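Local structure of copper-transporting ATPase PAA1, chloroplastic (Arabidopsis thaliana, 5LBD) at residues N81-V86 against G119-L124; V29-A34 against A52-C57; K61-T66 against V76-N81. The protein moves monovalent copper across the plastid envelope at the cost of ATP, this chain being the nucleotide-binding N-domain of the transporter. The protein carries 2 engineered substitutions. All blocks are in the same frame, centred on the assembly; numbering follows the deposited sequence.

Contact 1: residues N81-V86 against G119-L124; sequences NKRVTV and GVDNTL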
ATOM      1  N   ASN A  81       3.806  13.186  -5.666  1.00 33.09           N
ATOM      2  CA  ASN A  81       3.677  14.235  -4.667  1.00 27.41           C
ATOM      3  C   ASN A  81       2.837  13.831  -3.462  1.00 27.53           C
ATOM      4  O   ASN A  81       2.418  14.698  -2.684  1.00 38.37           O
ATOM      5  CB  ASN A  81       3.111  15.515  -5.273  1.00 31.30           C
ATOM      6  CG  ASN A  81       4.071  16.167  -6.222  1.00 43.19           C
ATOM      7  OD1 ASN A  81       3.741  16.438  -7.373  1.00 60.21           O
ATOM      8  ND2 ASN A  81       5.279  16.428  -5.740  1.00 48.18           N
ATOM      9  N   LYS A  82       2.586  12.543  -3.268  1.00 25.79           N
ATOM     10  CA  LYS A  82       1.852  12.072  -2.106  1.00 28.21           C
ATOM     11  C   LYS A  82       2.742  11.181  -1.267  1.00 21.91           C
ATOM     12  O   LYS A  82       3.501  10.377  -1.807  1.00 22.14           O
ATOM     13  CB  LYS A  82       0.588  11.305  -2.529  1.00 29.61           C
ATOM     14  CG  LYS A  82      -0.427  12.171  -3.222  1.00 30.49           C
ATOM     15  CD  LYS A  82      -1.516  11.318  -3.840  1.00 34.91           C
ATOM     16  CE  LYS A  82      -1.089  10.745  -5.188  1.00 43.00           C
ATOM     17  NZ  LYS A  82      -0.902  11.825  -6.191  1.00 49.61           N
ATOM     18  N   ARG A  83       2.602  11.266   0.066  1.00 22.52           N
ATOM     19  CA  ARG A  83       3.300  10.347   0.962  1.00 19.12           C
ATOM     20  C   ARG A  83       2.483   9.068   1.080  1.00 20.62           C
ATOM     21  O   ARG A  83       1.434   9.054   1.731  1.00 25.59           O
ATOM     22  CB  ARG A  83       3.493  10.964   2.346  1.00 22.57           C
ATOM     23  CG  ARG A  83       4.067  12.367   2.337  1.00 29.57           C
ATOM     24  CD  ARG A  83       4.387  12.900   3.774  1.00 41.34           C
ATOM     25  NE  ARG A  83       3.201  13.082   4.625  1.00 29.87           N
ATOM     26  CZ  ARG A  83       2.719  12.153   5.451  1.00 32.06           C
ATOM     27  NH1 ARG A  83       3.316  10.961   5.560  1.00 29.35           N
ATOM     28  NH2 ARG A  83       1.631  12.425   6.172  1.00 27.03           N
ATOM     29  N   VAL A  84       2.971   7.989   0.481  1.00 18.74           N
ATOM     30  CA  VAL A  84       2.227   6.737   0.383  1.00 16.18           C
ATOM     31  C   VAL A  84       2.906   5.738   1.305  1.00 16.97           C
ATOM     32  O   VAL A  84       4.093   5.454   1.138  1.00 16.31           O
ATOM     33  CB  VAL A  84       2.163   6.208  -1.056  1.00 16.27           C
ATOM     34  CG1 VAL A  84       1.446   4.874  -1.084  1.00 17.07           C
ATOM     35  CG2 VAL A  84       1.458   7.193  -1.949  1.00 19.19           C
ATOM     36  N   THR A  85       2.162   5.211   2.275  1.00 14.03           N
ATOM     37  CA  THR A  85       2.672   4.231   3.216  1.00 13.00           C
ATOM     38  C   THR A  85       2.026   2.888   2.940  1.00 16.69           C
ATOM     39  O   THR A  85       0.853   2.804   2.581  1.00 16.71           O
ATOM     40  CB  THR A  85       2.393   4.618   4.661  1.00 15.51           C
ATOM     41  OG1 THR A  85       0.995   4.885   4.802  1.00 17.93           O
ATOM     42  CG2 THR A  85       3.192   5.841   5.013  1.00 21.41           C
ATOM     43  N   VAL A  86       2.794   1.827   3.152  1.00 15.74           N
ATOM     44  CA  VAL A  86       2.363   0.456   2.972  1.00 12.72           C
ATOM     45  C   VAL A  86       2.878  -0.328   4.168  1.00 16.02           C
ATOM     46  O   VAL A  86       4.095  -0.490   4.317  1.00 15.10           O
ATOM     47  CB  VAL A  86       2.897  -0.158   1.686  1.00 15.00           C
ATOM     48  CG1 VAL A  86       2.373  -1.512   1.530  1.00 17.15           C
ATOM     49  CG2 VAL A  86       2.545   0.708   0.470  1.00 16.63           C
ATOM     50  N   GLY A 119      -1.681   4.116   3.575  1.00 16.03           N
ATOM     51  CA  GLY A 119      -1.938   5.510   3.858  1.00 17.57           C
ATOM     52  C   GLY A 119      -1.540   6.367   2.670  1.00 16.52           C
ATOM     53  O   GLY A 119      -0.560   6.072   1.966  1.00 19.21           O
ATOM     54  N   VAL A 120      -2.271   7.458   2.483  1.00 19.02           N
ATOM     55  CA  VAL A 120      -1.956   8.458   1.468  1.00 19.52           C
ATOM     56  C   VAL A 120      -2.047   9.805   2.155  1.00 21.49           C
ATOM     57  O   VAL A 120      -3.134  10.216   2.576  1.00 22.70           O
ATOM     58  CB  VAL A 120      -2.892   8.393   0.252  1.00 20.73           C
ATOM     59  CG1 VAL A 120      -2.436   9.385  -0.763  1.00 28.98           C
ATOM     60  CG2 VAL A 120      -2.832   7.020  -0.344  1.00 23.42           C
ATOM     61  N   ASP A 121      -0.897  10.448   2.353  1.00 23.41           N
ATOM     62  CA  ASP A 121      -0.813  11.662   3.162  1.00 25.23           C
ATOM     63  C   ASP A 121      -1.466  11.403   4.525  1.00 25.03           C
ATOM     64  O   ASP A 121      -1.017  10.508   5.250  1.00 30.06           O
ATOM     65  CB  ASP A 121      -1.432  12.844   2.406  1.00 27.95           C
ATOM     66  CG  ASP A 121      -0.564  13.295   1.207  1.00 44.14           C
ATOM     67  OD1 ASP A 121       0.683  13.136   1.257  1.00 35.91           O
ATOM     68  OD2 ASP A 121      -1.119  13.815   0.214  1.00 41.66           O
ATOM     69  N   ASN A 122      -2.499  12.155   4.913  1.00 22.85           N
ATOM     70  CA  ASN A 122      -3.086  11.962   6.231  1.00 23.40           C
ATOM     71  C   ASN A 122      -4.333  11.090   6.204  1.00 23.99           C
ATOM     72  O   ASN A 122      -5.085  11.070   7.179  1.00 24.94           O
ATOM     73  CB  ASN A 122      -3.364  13.309   6.877  1.00 25.04           C
ATOM     74  CG  ASN A 122      -2.087  13.976   7.367  1.00 36.34           C
ATOM     75  OD1 ASN A 122      -1.596  14.927   6.762  1.00 33.88           O
ATOM     76  ND2 ASN A 122      -1.541  13.470   8.464  1.00 39.42           N
ATOM     77  N   THR A 123      -4.537  10.329   5.131  1.00 22.92           N
ATOM     78  CA  THR A 123      -5.739   9.524   4.955  1.00 25.55           C
ATOM     79  C   THR A 123      -5.407   8.042   5.024  1.00 22.68           C
ATOM     80  O   THR A 123      -4.449   7.576   4.392  1.00 21.75           O
ATOM     81  CB  THR A 123      -6.407   9.852   3.626  1.00 34.51           C
ATOM     82  OG1 THR A 123      -6.811  11.220   3.642  1.00 37.88           O
ATOM     83  CG2 THR A 123      -7.622   8.978   3.418  1.00 38.40           C
ATOM     84  N   LEU A 124      -6.188   7.302   5.802  1.00 20.63           N
ATOM     85  CA  LEU A 124      -6.106   5.848   5.746  1.00 17.22           C
ATOM     86  C   LEU A 124      -6.926   5.451   4.538  1.00 20.24           C
ATOM     87  O   LEU A 124      -8.150   5.587   4.536  1.00 23.12           O
ATOM     88  CB  LEU A 124      -6.641   5.216   7.026  1.00 20.93           C
ATOM     89  CG  LEU A 124      -6.735   3.711   7.109  1.00 31.31           C
ATOM     90  CD1 LEU A 124      -5.383   3.094   6.903  1.00 39.24           C
ATOM     91  CD2 LEU A 124      -7.288   3.307   8.472  1.00 38.01           C
TER
HETATM   92  O   HOH W   1       1.178   8.856   4.839  1.00 24.54           O
HETATM   93  O   HOH W   2       2.289  15.399   3.272  1.00 44.80           O

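Contact 2: residues V29-A34 against A52-C57; sequences VLMLAA and ARARNC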
ATOM      1  N   VAL A  29      -5.389   2.449  -5.504  1.00 15.01           N
ATOM      2  CA  VAL A  29      -4.673   2.058  -4.287  1.00 14.84           C
ATOM      3  C   VAL A  29      -3.606   1.032  -4.609  1.00 14.78           C
ATOM      4  O   VAL A  29      -2.465   1.134  -4.130  1.00 15.77           O
ATOM      5  CB  VAL A  29      -5.661   1.522  -3.236  1.00 19.08           C
ATOM      6  CG1 VAL A  29      -4.941   0.696  -2.179  1.00 24.94           C
ATOM      7  CG2 VAL A  29      -6.406   2.688  -2.647  1.00 18.51           C
ATOM      8  N   LEU A  30      -3.939   0.057  -5.457  1.00 13.95           N
ATOM      9  CA  LEU A  30      -2.952  -0.942  -5.858  1.00 17.88           C
ATOM     10  C   LEU A  30      -1.784  -0.301  -6.598  1.00 15.19           C
ATOM     11  O   LEU A  30      -0.614  -0.673  -6.392  1.00 16.23           O
ATOM     12  CB  LEU A  30      -3.582  -2.020  -6.732  1.00 16.69           C
ATOM     13  CG  LEU A  30      -4.403  -3.035  -5.973  1.00 16.80           C
ATOM     14  CD1 LEU A  30      -5.098  -3.912  -6.955  1.00 20.39           C
ATOM     15  CD2 LEU A  30      -3.548  -3.876  -5.056  1.00 20.63           C
HETATM   16  N   MSE A  31      -2.067   0.623  -7.494  1.00 13.75           N
HETATM   17  CA  MSE A  31      -1.008   1.235  -8.263  1.00 17.12           C
HETATM   18  C   MSE A  31      -0.130   2.134  -7.379  1.00 17.64           C
HETATM   19  O   MSE A  31       1.062   2.142  -7.540  1.00 16.06           O
HETATM   20  CB  MSE A  31      -1.615   1.963  -9.453  1.00 19.24           C
HETATM   21  CG  MSE A  31      -2.251   0.977 -10.450  1.00 20.93           C
HETATM   22 SE   MSE A  31      -2.676   1.735 -12.158  0.58 30.20          SE
HETATM   23  CE  MSE A  31      -3.557   3.209 -11.487  1.00 24.65           C
ATOM     24  N   LEU A  32      -0.712   2.844  -6.411  1.00 16.38           N
ATOM     25  CA  LEU A  32       0.115   3.657  -5.526  1.00 14.39           C
ATOM     26  C   LEU A  32       0.984   2.773  -4.653  1.00 13.52           C
ATOM     27  O   LEU A  32       2.172   3.037  -4.459  1.00 15.42           O
ATOM     28  CB  LEU A  32      -0.791   4.524  -4.647  1.00 16.05           C
ATOM     29  CG  LEU A  32      -1.512   5.682  -5.309  1.00 16.38           C
ATOM     30  CD1 LEU A  32      -2.605   6.180  -4.401  1.00 19.18           C
ATOM     31  CD2 LEU A  32      -0.567   6.793  -5.659  1.00 19.93           C
ATOM     32  N   ALA A  33       0.392   1.723  -4.095  1.00 15.43           N
ATOM     33  CA  ALA A  33       1.189   0.831  -3.238  1.00 15.84           C
ATOM     34  C   ALA A  33       2.289   0.134  -4.036  1.00 13.96           C
ATOM     35  O   ALA A  33       3.424  -0.000  -3.578  1.00 16.68           O
ATOM     36  CB  ALA A  33       0.282  -0.193  -2.577  1.00 15.70           C
ATOM     37  N   ALA A  34       1.984  -0.272  -5.265  1.00 14.84           N
ATOM     38  CA  ALA A  34       3.003  -0.902  -6.081  1.00 14.94           C
ATOM     39  C   ALA A  34       4.160   0.037  -6.380  1.00 16.93           C
ATOM     40  O   ALA A  34       5.285  -0.420  -6.550  1.00 17.28           O
ATOM     41  CB  ALA A  34       2.399  -1.410  -7.375  1.00 16.35           C
ATOM     42  N   ALA A  52      -0.950  -5.112  -9.467  1.00 16.70           N
ATOM     43  CA  ALA A  52      -1.076  -3.733  -9.904  1.00 18.40           C
ATOM     44  C   ALA A  52      -0.573  -3.482 -11.310  1.00 18.83           C
ATOM     45  O   ALA A  52      -0.766  -2.375 -11.827  1.00 21.03           O
ATOM     46  CB  ALA A  52      -0.320  -2.819  -8.933  1.00 16.70           C
ATOM     47  N   ARG A  53       0.073  -4.451 -11.947  1.00 22.41           N
ATOM     48  CA  ARG A  53       0.634  -4.245 -13.274  1.00 24.16           C
ATOM     49  C   ARG A  53      -0.443  -3.719 -14.214  1.00 25.66           C
ATOM     50  O   ARG A  53      -1.570  -4.209 -14.218  1.00 24.98           O
ATOM     51  CB  ARG A  53       1.183  -5.557 -13.837  1.00 25.14           C
ATOM     52  CG  ARG A  53       2.415  -6.091 -13.181  1.00 36.40           C
ATOM     53  CD  ARG A  53       2.705  -7.530 -13.628  1.00 55.45           C
ATOM     54  NE  ARG A  53       1.696  -8.509 -13.170  1.00 41.24           N
ATOM     55  CZ  ARG A  53       0.903  -9.228 -13.954  1.00 42.46           C
ATOM     56  NH1 ARG A  53       0.951  -9.094 -15.278  1.00 79.88           N
ATOM     57  NH2 ARG A  53       0.051 -10.092 -13.412  1.00 65.73           N
ATOM     58  N   ALA A  54      -0.106  -2.698 -14.988  1.00 28.04           N
ATOM     59  CA  ALA A  54      -1.068  -2.088 -15.904  1.00 30.15           C
ATOM     60  C   ALA A  54      -0.285  -1.693 -17.140  1.00 32.84           C
ATOM     61  O   ALA A  54       0.247  -0.588 -17.207  1.00 34.81           O
ATOM     62  CB  ALA A  54      -1.765  -0.890 -15.281  1.00 31.08           C
ATOM     63  N   ARG A  55      -0.228  -2.592 -18.119  1.00 33.17           N
ATOM     64  CA  ARG A  55       0.617  -2.308 -19.272  1.00 36.05           C
ATOM     65  C   ARG A  55       0.093  -1.114 -20.058  1.00 39.47           C
ATOM     66  O   ARG A  55       0.848  -0.484 -20.804  1.00 50.03           O
ATOM     67  CB  ARG A  55       0.715  -3.552 -20.155  1.00 36.66           C
ATOM     68  CG  ARG A  55      -0.505  -3.780 -21.020  1.00 51.74           C
ATOM     69  CD  ARG A  55      -0.492  -5.169 -21.620  1.00 47.10           C
ATOM     70  NE  ARG A  55      -0.769  -6.182 -20.614  1.00 39.42           N
ATOM     71  CZ  ARG A  55      -0.703  -7.485 -20.834  1.00 33.14           C
ATOM     72  NH1 ARG A  55      -0.963  -8.334 -19.865  1.00 33.81           N
ATOM     73  NH2 ARG A  55      -0.343  -7.933 -22.024  1.00 39.97           N
ATOM     74  N   ASN A  56      -1.166  -0.750 -19.844  1.00 39.91           N
ATOM     75  CA  ASN A  56      -1.841   0.297 -20.589  1.00 56.10           C
ATOM     76  C   ASN A  56      -1.807   1.656 -19.890  1.00 45.44           C
ATOM     77  O   ASN A  56      -2.391   2.609 -20.408  1.00 62.10           O
ATOM     78  CB  ASN A  56      -3.294  -0.134 -20.830  1.00 63.40           C
ATOM     79  CG  ASN A  56      -4.027  -0.490 -19.523  1.00 69.87           C
ATOM     80  OD1 ASN A  56      -3.642  -1.417 -18.779  1.00 36.30           O
ATOM     81  ND2 ASN A  56      -5.087   0.263 -19.239  1.00 77.47           N
ATOM     82  N   CYS A  57      -1.150   1.774 -18.731  1.00 47.18           N
ATOM     83  CA  CYS A  57      -1.211   2.987 -17.922  1.00 47.55           C
ATOM     84  C   CYS A  57       0.169   3.610 -17.791  1.00 50.31           C
ATOM     85  O   CYS A  57       1.172   2.901 -17.672  1.00 59.44           O
ATOM     86  CB  CYS A  57      -1.742   2.717 -16.507  1.00 47.70           C
ATOM     87  SG  CYS A  57      -3.496   2.362 -16.379  1.00 71.39           S
TER

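Contact 3: residues K61-T66 against V76-N81; sequences KAEDGT and VAIVNN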
ATOM      1  N   LYS A  61       5.506   6.538 -10.427  1.00 42.64           N
ATOM      2  CA  LYS A  61       6.767   6.137  -9.828  1.00 38.64           C
ATOM      3  C   LYS A  61       7.024   6.906  -8.543  1.00 36.47           C
ATOM      4  O   LYS A  61       6.631   8.068  -8.390  1.00 36.13           O
ATOM      5  CB  LYS A  61       7.937   6.358 -10.801  1.00 46.22           C
ATOM      6  CG  LYS A  61       8.365   5.099 -11.556  1.00 62.96           C
ATOM      7  CD  LYS A  61       9.616   5.325 -12.434  1.00 59.69           C
ATOM      8  CE  LYS A  61       9.264   5.987 -13.771  1.00 73.89           C
ATOM      9  NZ  LYS A  61      10.322   5.814 -14.839  1.00 70.61           N
ATOM     10  N   ALA A  62       7.690   6.229  -7.621  1.00 30.35           N
ATOM     11  CA  ALA A  62       8.212   6.882  -6.443  1.00 30.03           C
ATOM     12  C   ALA A  62       9.288   7.886  -6.839  1.00 31.73           C
ATOM     13  O   ALA A  62      10.058   7.668  -7.779  1.00 33.60           O
ATOM     14  CB  ALA A  62       8.781   5.840  -5.477  1.00 33.28           C
ATOM     15  N   GLU A  63       9.350   8.967  -6.091  1.00 31.79           N
ATOM     16  CA  GLU A  63      10.419   9.945  -6.322  1.00 33.83           C
ATOM     17  C   GLU A  63      11.753   9.315  -5.960  1.00 33.44           C
ATOM     18  O   GLU A  63      11.883   8.655  -4.975  1.00 31.21           O
ATOM     19  CB  GLU A  63      10.243  11.284  -5.580  1.00 36.90           C
ATOM     20  CG  GLU A  63       9.021  12.057  -5.968  1.00 44.75           C
ATOM     21  CD  GLU A  63       8.884  13.412  -5.231  1.00 58.38           C
ATOM     22  OE1 GLU A  63       8.006  14.211  -5.598  1.00 60.32           O
ATOM     23  OE2 GLU A  63       9.654  13.643  -4.265  1.00 51.61           O
ATOM     24  N   ASP A  64      12.767   9.609  -6.752  1.00 36.07           N
ATOM     25  CA  ASP A  64      14.082   9.036  -6.510  1.00 50.09           C
ATOM     26  C   ASP A  64      14.570   9.381  -5.114  1.00 36.17           C
ATOM     27  O   ASP A  64      14.466  10.529  -4.666  1.00 35.58           O
ATOM     28  CB  ASP A  64      15.077   9.547  -7.549  1.00 40.66           C
ATOM     29  CG  ASP A  64      14.642   9.250  -8.964  1.00 63.37           C
ATOM     30  OD1 ASP A  64      13.765   8.377  -9.152  1.00 75.41           O
ATOM     31  OD2 ASP A  64      15.192   9.889  -9.890  1.00 79.37           O
ATOM     32  N   GLY A  65      15.070   8.374  -4.409  1.00 33.65           N
ATOM     33  CA  GLY A  65      15.649   8.568  -3.104  1.00 41.45           C
ATOM     34  C   GLY A  65      14.675   8.705  -1.947  1.00 39.02           C
ATOM     35  O   GLY A  65      15.122   8.920  -0.818  1.00 41.21           O
ATOM     36  N   THR A  66      13.359   8.599  -2.174  0.70 28.44           N
ATOM     37  CA  THR A  66      12.394   8.761  -1.096  0.70 26.37           C
ATOM     38  C   THR A  66      11.930   7.442  -0.488  0.70 24.68           C
ATOM     39  O   THR A  66      11.240   7.466   0.528  0.70 23.28           O
ATOM     40  CB  THR A  66      11.153   9.534  -1.566  0.70 26.66           C
ATOM     41  OG1 THR A  66      10.423   8.749  -2.523  0.70 26.88           O
ATOM     42  CG2 THR A  66      11.555  10.875  -2.168  0.70 28.74           C
ATOM     43  N   VAL A  76       7.504   3.456   2.905  1.00 15.55           N
ATOM     44  CA  VAL A  76       6.939   4.738   2.497  1.00 16.59           C
ATOM     45  C   VAL A  76       7.760   5.281   1.337  1.00 15.19           C
ATOM     46  O   VAL A  76       8.970   5.040   1.242  1.00 17.86           O
ATOM     47  CB  VAL A  76       6.908   5.721   3.697  1.00 17.33           C
ATOM     48  CG1 VAL A  76       8.273   5.904   4.277  1.00 21.41           C
ATOM     49  CG2 VAL A  76       6.287   7.083   3.301  1.00 21.03           C
ATOM     50  N   ALA A  77       7.102   6.008   0.435  1.00 16.70           N
ATOM     51  CA  ALA A  77       7.794   6.748  -0.607  1.00 15.76           C
ATOM     52  C   ALA A  77       6.881   7.891  -0.999  1.00 16.76           C
ATOM     53  O   ALA A  77       5.706   7.925  -0.629  1.00 20.44           O
ATOM     54  CB  ALA A  77       8.151   5.846  -1.806  1.00 19.70           C
ATOM     55  N   ILE A  78       7.419   8.834  -1.738  1.00 16.53           N
ATOM     56  CA  ILE A  78       6.607   9.873  -2.342  1.00 18.40           C
ATOM     57  C   ILE A  78       6.234   9.393  -3.728  1.00 19.07           C
ATOM     58  O   ILE A  78       7.102   9.110  -4.552  1.00 23.00           O
ATOM     59  CB  ILE A  78       7.343  11.208  -2.403  1.00 20.66           C
ATOM     60  CG1 ILE A  78       7.800  11.613  -1.004  1.00 22.90           C
ATOM     61  CG2 ILE A  78       6.477  12.302  -3.038  1.00 25.67           C
ATOM     62  CD1 ILE A  78       6.694  11.838  -0.037  1.00 32.05           C
ATOM     63  N   VAL A  79       4.936   9.349  -3.999  1.00 20.11           N
ATOM     64  CA  VAL A  79       4.440   8.948  -5.309  1.00 21.68           C
ATOM     65  C   VAL A  79       3.550  10.064  -5.811  1.00 24.62           C
ATOM     66  O   VAL A  79       2.562  10.405  -5.155  1.00 26.69           O
ATOM     67  CB  VAL A  79       3.677   7.622  -5.229  1.00 22.01           C
ATOM     68  CG1 VAL A  79       3.210   7.182  -6.609  1.00 21.76           C
ATOM     69  CG2 VAL A  79       4.531   6.577  -4.611  1.00 20.31           C
ATOM     70  N   ASN A  80       3.917  10.641  -6.952  1.00 29.88           N
ATOM     71  CA  ASN A  80       3.197  11.770  -7.523  1.00 31.36           C
ATOM     72  C   ASN A  80       2.806  12.761  -6.437  1.00 42.66           C
ATOM     73  O   ASN A  80       1.641  13.121  -6.272  1.00 31.06           O
ATOM     74  CB  ASN A  80       1.975  11.288  -8.298  1.00 31.49           C
ATOM     75  CG  ASN A  80       2.350  10.508  -9.566  1.00 51.64           C
ATOM     76  OD1 ASN A  80       3.499  10.546 -10.023  1.00 50.38           O
ATOM     77  ND2 ASN A  80       1.372   9.808 -10.145  1.00 50.78           N
ATOM     78  N   ASN A  81       3.806  13.186  -5.666  1.00 33.09           N
ATOM     79  CA  ASN A  81       3.677  14.235  -4.667  1.00 27.41           C
ATOM     80  C   ASN A  81       2.837  13.831  -3.462  1.00 27.53           C
ATOM     81  O   ASN A  81       2.418  14.698  -2.684  1.00 38.37           O
ATOM     82  CB  ASN A  81       3.111  15.515  -5.273  1.00 31.30           C
ATOM     83  CG  ASN A  81       4.071  16.167  -6.222  1.00 43.19           C
ATOM     84  OD1 ASN A  81       3.741  16.438  -7.373  1.00 60.21           O
ATOM     85  ND2 ASN A  81       5.279  16.428  -5.740  1.00 48.18           N
TER

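Contact 1: residues N81-V86 against G119-L124
Asp121 grips the backbone of Arg83 at two points. Its main-chain N donates to Arg83 O at 2.8 Å, while its carboxylate takes the Arg83 N-H: OD1 lies 2.9 Å from Arg83 N, nearly straight (172°) and met from above the carboxylate plane. Asp121 CG lies beside its own backbone N (chi1 -71°), which turns the acid back toward strand 82-87. With an alanine here, the Arg83 N-H would probably lose its acceptor and the guanidinium a nearby counter-charge. That guanidinium makes no salt bridge with Asp121, whose OD1 lies 4.2 Å from Arg83 NE, well out of its plane; Asp121 CA sits over one face, NE donates to water 2, and NH2 bonds to His95 O. Asp121 is the second residue of a type II' turn, Val120 to Thr123, that closes the beta-hairpin between strands 115-120 and 123-130, so its tip latches onto the adjoining strand of the antiparallel sheet. Gly119 and Thr85 form a hydrogen-bonded antiparallel pair: Thr85 N reaches Gly119 O at 2.9 Å, and Gly119 N reaches Thr85 O at 3.0 Å. Gly119 N also bonds weakly to Thr85 OG1, which lies where a CB on Gly119 would come too close.

Contact 2: residues V29-A34 against A52-C57
Ala52 presses its methyl group into the side of helix 26-37, between the backbone of Leu30 and the side chain of Ala34. Its CB stands 3.4 Å from Ala34 CB, closer than carbons usually pack, and 3.3 Å from Leu30 O. That carbonyl oxygen already accepts the helical bond from Ala34 N, so the methyl group rests against a carbonyl already engaged within the helix. Leu30 CB closes the same spot at 4.0 Å from Ala52 CB, while the Leu30 side chain also packs on Val10 and Ile128 of the sheet. With two methyl groups meeting here, the backbones come close, Met31 CA and Ala52 CA being 5.2 Å apart.

Past Ala52 the fit slackens. A type I turn, Ala54 to Cys57, turns Ala54 CB and Cys57 SG toward the selenium of Met31, a selenomethionine; SE lies 4.2 Å from Ala54 CB and 4.3 Å from Cys57 SG. Met31 CG stands beside its own backbone N (chi1 -67°), and the chain carries SE out over the turn. On the solvent side, Arg53, Arg55 and Asn56 are exposed and take no part. No hydrogen bond crosses between the segments, so their mutual hold rests on shape and apolar contact, close at the alanine pair and looser at the selenium.

Contact 3: residues K61-T66 against V76-N81
The flat carboxylate of Glu63 is laid over the side chain of Ile78, with CG2 of the isoleucine under one face and 3.4 Å from Glu63 CD. At one end of the same carboxylate, OE1 comes 3.5 Å from Asn81 ND2, the amide being turned almost perpendicular (89°) to the carboxylate. Glu63 is extended beyond CG, which lets its chain run across Ile78 as far as the turn residue Asn81, while Ile78 CG2 lies anti to its own backbone N and rises to meet it. The backbones join beneath this layer: Glu63 N donates to Ile78 O at 2.7 Å, almost in line with the carbonyl bond, and the CA-H of Ala62 approaches the same oxygen, with Ala62 CA 3.1 Å away.

Thr66 makes the second link. In one of two conformers of Thr66, OG1 accepts from Ile78 N at 3.1 Å in a straight bond (171°) and donates to Glu63 O at 2.9 Å. In that conformer the hydroxyl ties the strand to the start of the type II turn from Glu63 to Thr66, whose Gly65 has the positive phi expected at its third position. Glu63 O also receives Thr66 N, so in that conformer it accepts two bonds. Nearby, Ala62 CB meets Ala77 CB at 3.7 Å, and Val79 CG2 lies more loosely against Ala62.

The loop, which leads from helix 43-52 to the edge strand 68-70, is thereby fastened to strand 74-79 just before Thr66 O meets the Thr68 hydroxyl. Strand 82-87 flanks strand 74-79, Arg83 packing on Ile78, while Val79 packs on Leu32, Ala35 and Val36 of helix 26-37.

Along the chain, contact 2 closes first, then contact 3, then contact 1. Contacts 1 and 3, with centres about 11 Å apart, share Asn81 and belong to the same antiparallel sheet: strands 74-79 and 82-87 are neighbours, joined by the turn at Asn80 and Asn81. Contact 2 lies off the sheet, where helix 26-37 meets Ala52 and the loop that follows, its centre about 16 Å from that of contact 1 and about 14 Å from that of contact 3. Leu32 connects all three, its side chain reaching Val120 and Lys82 of contact 1 and Val79 of contact 3. Helix 26-37 thus packs on the sheet of the nucleotide-binding domain through Leu32 and on 52-57 through Leu30, Met31 and Ala34.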